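Local coordinates for putative CRISPR-associated endoribonuclease-like protein Cas6 (PDB 3UFC), which probably binds CRISPR RNA in antiviral CRISPR defence and, as a Cas6-family protein, may hydrolyse ester bonds, at residues 20-23 with 24-28; 40-43 with 44-48. All coordinates share one frame; numbering follows the deposited sequence.

Interaction 1 (20-23 with 24-28)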
loop_
_atom_site.group_PDB
_atom_site.type_symbol
_atom_site.label_atom_id
_atom_site.label_comp_id
_atom_site.label_asym_id
_atom_site.label_seq_id
_atom_site.Cartn_x
_atom_site.Cartn_y
_atom_site.Cartn_z
ATOM N N PHE A 20 -3.612 8.531 13.592
ATOM C CA PHE A 20 -3.155 8.645 12.209
ATOM C C PHE A 20 -2.206 7.513 11.807
ATOM O O PHE A 20 -2.263 7.022 10.681
ATOM C CB PHE A 20 -2.386 9.952 11.956
ATOM C CG PHE A 20 -3.109 11.203 12.357
ATOM C CD1 PHE A 20 -2.860 11.799 13.594
ATOM C CD2 PHE A 20 -3.973 11.839 11.470
ATOM C CE1 PHE A 20 -3.451 13.015 13.938
ATOM C CE2 PHE A 20 -4.572 13.055 11.805
ATOM C CZ PHE A 20 -4.308 13.644 13.040
ATOM N N ASN A 21 -1.331 7.120 12.730
ATOM C CA ASN A 21 -0.305 6.104 12.468
ATOM C C ASN A 21 -0.666 4.666 12.835
ATOM O O ASN A 21 -0.074 4.086 13.744
ATOM C CB ASN A 21 0.973 6.511 13.208
ATOM C CG ASN A 21 1.315 7.975 13.009
ATOM O OD1 ASN A 21 1.691 8.397 11.917
ATOM N ND2 ASN A 21 1.170 8.766 14.068
ATOM N N TYR A 22 -1.602 4.076 12.097
ATOM C CA TYR A 22 -2.049 2.715 12.383
ATOM C C TYR A 22 -1.459 1.632 11.483
ATOM O O TYR A 22 -1.775 0.452 11.644
ATOM C CB TYR A 22 -3.579 2.662 12.287
ATOM C CG TYR A 22 -4.096 3.175 10.963
ATOM C CD1 TYR A 22 -3.973 2.413 9.798
ATOM C CD2 TYR A 22 -4.646 4.448 10.861
ATOM C CE1 TYR A 22 -4.387 2.916 8.560
ATOM C CE2 TYR A 22 -5.060 4.958 9.633
ATOM C CZ TYR A 22 -4.927 4.191 8.489
ATOM O OH TYR A 22 -5.315 4.715 7.276
ATOM N N ASN A 23 -0.599 2.018 10.546
ATOM C CA ASN A 23 -0.037 1.041 9.614
ATOM C C ASN A 23 0.494 -0.267 10.181
ATOM O O ASN A 23 0.068 -1.338 9.758
ATOM C CB ASN A 23 1.035 1.688 8.741
ATOM C CG ASN A 23 0.441 2.558 7.662
ATOM O OD1 ASN A 23 -0.032 3.661 7.929
ATOM N ND2 ASN A 23 0.436 2.053 6.429
ATOM N N TYR A 24 1.413 -0.206 11.137
ATOM C CA TYR A 24 1.965 -1.444 11.673
ATOM C C TYR A 24 0.928 -2.302 12.388
ATOM O O TYR A 24 0.968 -3.530 12.299
ATOM C CB TYR A 24 3.130 -1.161 12.624
ATOM C CG TYR A 24 3.916 -2.403 12.955
ATOM C CD1 TYR A 24 4.669 -3.050 11.977
ATOM C CD2 TYR A 24 3.899 -2.944 14.237
ATOM C CE1 TYR A 24 5.387 -4.208 12.266
ATOM C CE2 TYR A 24 4.616 -4.103 14.539
ATOM C CZ TYR A 24 5.357 -4.727 13.549
ATOM O OH TYR A 24 6.073 -5.867 13.842
ATOM N N GLU A 25 0.009 -1.659 13.101
ATOM C CA GLU A 25 -1.036 -2.384 13.820
ATOM C C GLU A 25 -1.979 -3.086 12.838
ATOM O O GLU A 25 -2.363 -4.236 13.046
ATOM C CB GLU A 25 -1.835 -1.423 14.708
ATOM C CG GLU A 25 -2.841 -2.135 15.603
ATOM C CD GLU A 25 -3.586 -1.196 16.538
ATOM O OE1 GLU A 25 -4.326 -1.702 17.409
ATOM O OE2 GLU A 25 -3.439 0.040 16.402
ATOM N N LEU A 26 -2.346 -2.387 11.768
ATOM C CA LEU A 26 -3.234 -2.951 10.748
ATOM C C LEU A 26 -2.522 -4.104 10.035
ATOM O O LEU A 26 -3.070 -5.195 9.872
ATOM C CB LEU A 26 -3.631 -1.859 9.748
ATOM C CG LEU A 26 -4.537 -2.257 8.579
ATOM C CD1 LEU A 26 -5.753 -3.032 9.090
ATOM C CD2 LEU A 26 -4.973 -0.994 7.839
ATOM N N TYR A 27 -1.289 -3.845 9.614
ATOM C CA TYR A 27 -0.451 -4.842 8.952
ATOM C C TYR A 27 -0.361 -6.116 9.791
ATOM O O TYR A 27 -0.542 -7.226 9.287
ATOM C CB TYR A 27 0.954 -4.258 8.759
ATOM C CG TYR A 27 2.065 -5.273 8.575
ATOM C CD1 TYR A 27 2.199 -5.987 7.385
ATOM C CD2 TYR A 27 3.017 -5.476 9.576
ATOM C CE1 TYR A 27 3.262 -6.876 7.192
ATOM C CE2 TYR A 27 4.083 -6.360 9.393
ATOM C CZ TYR A 27 4.198 -7.052 8.200
ATOM O OH TYR A 27 5.258 -7.901 8.003
ATOM N N SER A 28 -0.065 -5.942 11.075
ATOM C CA SER A 28 0.076 -7.062 12.002
ATOM C C SER A 28 -1.179 -7.925 12.078
ATOM O O SER A 28 -1.101 -9.152 12.043
ATOM C CB SER A 28 0.420 -6.540 13.403
ATOM O OG SER A 28 1.638 -5.808 13.387
HETATM O O HOH W 1 2.393 2.155 12.720
HETATM O O HOH W 2 0.498 0.973 14.305
HETATM O O HOH W 3 -1.880 1.833 15.681
#
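Tyr22 and Leu26, one helical turn apart, are joined twice: by backbone and by side chain. Leu26 N donates to Tyr22 O over 2.9 Å with an N-H...O angle of 166°, and the donor sits nearly in line with the C=O bond. Beside this link the two side chains run in the same direction, and the Leu26 methyl CD2 rests obliquely against the ring at Tyr22 CE1, 4.0 Å away. Tyr22 can bring its ring there because its CG stands between the backbone N and the carbonyl carbon (chi1 54°), while CG of Leu26 is anti to its own N. The tyrosine hydroxyl reaches beyond this pair to the backbone N of Ile57, and Phe54 and Phe102 also touch Leu26, so this flank is buried against strands 53-59 and 101-104. With the next bond, Tyr27 N to Asn23 O at 2.9 Å, it forms the i to i+4 pattern of the first turn of helix 23-37, which follows strand 17-18 in the N-terminal half of this Cas6-like protein, whose fold is ferredoxin-like. Asn23 spends both ends of its amide outside the turn, OD1 accepting from Arg56 NH1 and ND2 donating to Leu232 O. The other flank is looser and bridged by water. One water donates to Asn21 O and accepts from Tyr24 N (3.0 Å from the water); a second does the same for Glu25 N (2.9 Å), linking two N-H groups of the first turn to the preceding loop. A third water donates to Glu25 OE2, with a weak link back to Asn21 O; that same carboxylate oxygen is also bonded to Gly105 N. Further along, Ser28 OG donates to Tyr24 O at 2.6 Å, on the opposite face of the carbonyl plane from Ser28 N.

Interaction 2 (40-43 with 44-48)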
loop_
_atom_site.group_PDB
_atom_site.type_symbol
_atom_site.label_atom_id
_atom_site.label_comp_id
_atom_site.label_asym_id
_atom_site.label_seq_id
_atom_site.Cartn_x
_atom_site.Cartn_y
_atom_site.Cartn_z
ATOM N N ARG A 40 2.141 -20.839 5.945
ATOM C CA ARG A 40 3.142 -20.777 4.888
ATOM C C ARG A 40 3.236 -19.460 4.120
ATOM O O ARG A 40 4.244 -19.206 3.462
ATOM C CB ARG A 40 2.932 -21.938 3.912
ATOM C CG ARG A 40 3.423 -23.273 4.463
ATOM C CD ARG A 40 3.024 -24.442 3.585
ATOM N NE ARG A 40 1.578 -24.644 3.582
ATOM C CZ ARG A 40 0.973 -25.692 3.033
ATOM N NH1 ARG A 40 1.690 -26.638 2.442
ATOM N NH2 ARG A 40 -0.348 -25.795 3.078
ATOM N N ILE A 41 2.204 -18.621 4.193
ATOM C CA ILE A 41 2.252 -17.348 3.481
ATOM C C ILE A 41 2.705 -16.204 4.376
ATOM O O ILE A 41 2.824 -15.068 3.920
ATOM C CB ILE A 41 0.888 -16.956 2.867
ATOM C CG1 ILE A 41 -0.154 -16.771 3.970
ATOM C CG2 ILE A 41 0.457 -17.997 1.846
ATOM C CD1 ILE A 41 -1.464 -16.193 3.464
ATOM N N VAL A 42 2.955 -16.495 5.648
ATOM C CA VAL A 42 3.399 -15.454 6.564
ATOM C C VAL A 42 4.745 -14.894 6.106
ATOM O O VAL A 42 4.977 -13.686 6.173
ATOM C CB VAL A 42 3.530 -15.989 8.004
ATOM C CG1 VAL A 42 4.151 -14.930 8.901
ATOM C CG2 VAL A 42 2.157 -16.379 8.533
ATOM N N LYS A 43 5.622 -15.774 5.628
ATOM C CA LYS A 43 6.941 -15.354 5.159
ATOM C C LYS A 43 6.813 -14.405 3.966
ATOM O O LYS A 43 7.595 -13.465 3.826
ATOM C CB LYS A 43 7.784 -16.573 4.759
ATOM C CG LYS A 43 7.271 -17.319 3.537
ATOM C CD LYS A 43 8.201 -18.461 3.141
ATOM C CE LYS A 43 8.066 -19.648 4.081
ATOM N NZ LYS A 43 6.737 -20.316 3.934
ATOM N N LEU A 44 5.828 -14.653 3.106
ATOM C CA LEU A 44 5.611 -13.797 1.942
ATOM C C LEU A 44 5.023 -12.463 2.382
ATOM O O LEU A 44 5.392 -11.401 1.878
ATOM C CB LEU A 44 4.657 -14.467 0.951
ATOM C CG LEU A 44 5.032 -15.865 0.461
ATOM C CD1 LEU A 44 4.065 -16.283 -0.645
ATOM C CD2 LEU A 44 6.470 -15.870 -0.054
ATOM N N LEU A 45 4.094 -12.531 3.327
ATOM C CA LEU A 45 3.439 -11.341 3.847
ATOM C C LEU A 45 4.393 -10.387 4.552
ATOM O O LEU A 45 4.240 -9.169 4.445
ATOM C CB LEU A 45 2.327 -11.748 4.816
ATOM C CG LEU A 45 0.866 -11.763 4.353
ATOM C CD1 LEU A 45 0.751 -12.084 2.882
ATOM C CD2 LEU A 45 0.100 -12.771 5.211
ATOM N N GLU A 46 5.379 -10.939 5.258
ATOM C CA GLU A 46 6.335 -10.129 6.013
ATOM C C GLU A 46 7.604 -9.744 5.255
ATOM O O GLU A 46 8.404 -8.946 5.745
ATOM C CB GLU A 46 6.732 -10.858 7.306
ATOM C CG GLU A 46 5.555 -11.294 8.171
ATOM C CD GLU A 46 5.983 -11.794 9.545
ATOM O OE1 GLU A 46 6.958 -12.571 9.619
ATOM O OE2 GLU A 46 5.339 -11.413 10.549
ATOM N N SER A 47 7.790 -10.302 4.067
ATOM C CA SER A 47 8.983 -10.001 3.281
ATOM C C SER A 47 9.055 -8.543 2.851
ATOM O O SER A 47 8.079 -7.984 2.349
ATOM C CB SER A 47 9.039 -10.891 2.041
ATOM O OG SER A 47 9.999 -10.404 1.118
ATOM N N PRO A 48 10.223 -7.907 3.040
ATOM C CA PRO A 48 10.393 -6.504 2.653
ATOM C C PRO A 48 10.367 -6.283 1.136
ATOM O O PRO A 48 10.386 -5.145 0.678
ATOM C CB PRO A 48 11.742 -6.135 3.276
ATOM C CG PRO A 48 12.500 -7.433 3.205
ATOM C CD PRO A 48 11.450 -8.432 3.667
#
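Two consecutive i to i+4 bonds define the backbone here: Leu45 N reaches Ile41 O at 2.9 Å with an N-H...O angle of 159°, and Glu46 N reaches Val42 O at the same length but a more bent 147°. Ile41 and Leu45 lie alongside each other, with methyl CD1 of Ile41 4.1 Å from methyl CD2 of Leu45. Both lean on Ala34 of helix 23-37, which makes this the buried flank. A second pair runs next to it: Val42 CG1, anti to the backbone N, meets the carboxylate carbon CD of Glu46 at 3.7 Å, while Glu46 CG comes to 3.2 Å from Val42 O. This is contact of a methyl with an acid group, not a polar bond. Lys43 behaves differently. Its CG, placed between N and the carbonyl carbon (chi1 67°), lies 4.0 Å from Leu44 CD2, and bends at chi3 and chi4 fold the chain back until NZ donates to Arg40 O over 2.8 Å, tilted from the carbonyl plane. The far end fades into a weak i to i+3 bond from Ser47 N to Leu44 O. The whole is a short alpha-helical segment, 42-46, packed with the adjoining Ile41 against the preceding helix 23-37 through Val42, Leu45 and Glu46.

Overall arrangement
Interaction 1 closes in the chain before interaction 2 opens: the first contains the opening turn of helix 23-37, the second the short helix 42-46 that follows it. Their centres lie about 17 Å apart, yet they touch through Tyr27, whose OH is 3.2 Å from Glu46 CA and whose CE1 is 3.7 Å from Leu45 O. That carbonyl also accepts bonds from Trp52 and Asn231, and Asn231 itself touches Tyr27, so both interactions meet one loop residue. The centre of interaction 1 lies about 12 Å, and that of interaction 2 about 15 Å, from the centre of the chain. Both belong to the N-terminal Cas6 region, but neither geometry identifies an RNA-binding or catalytic site.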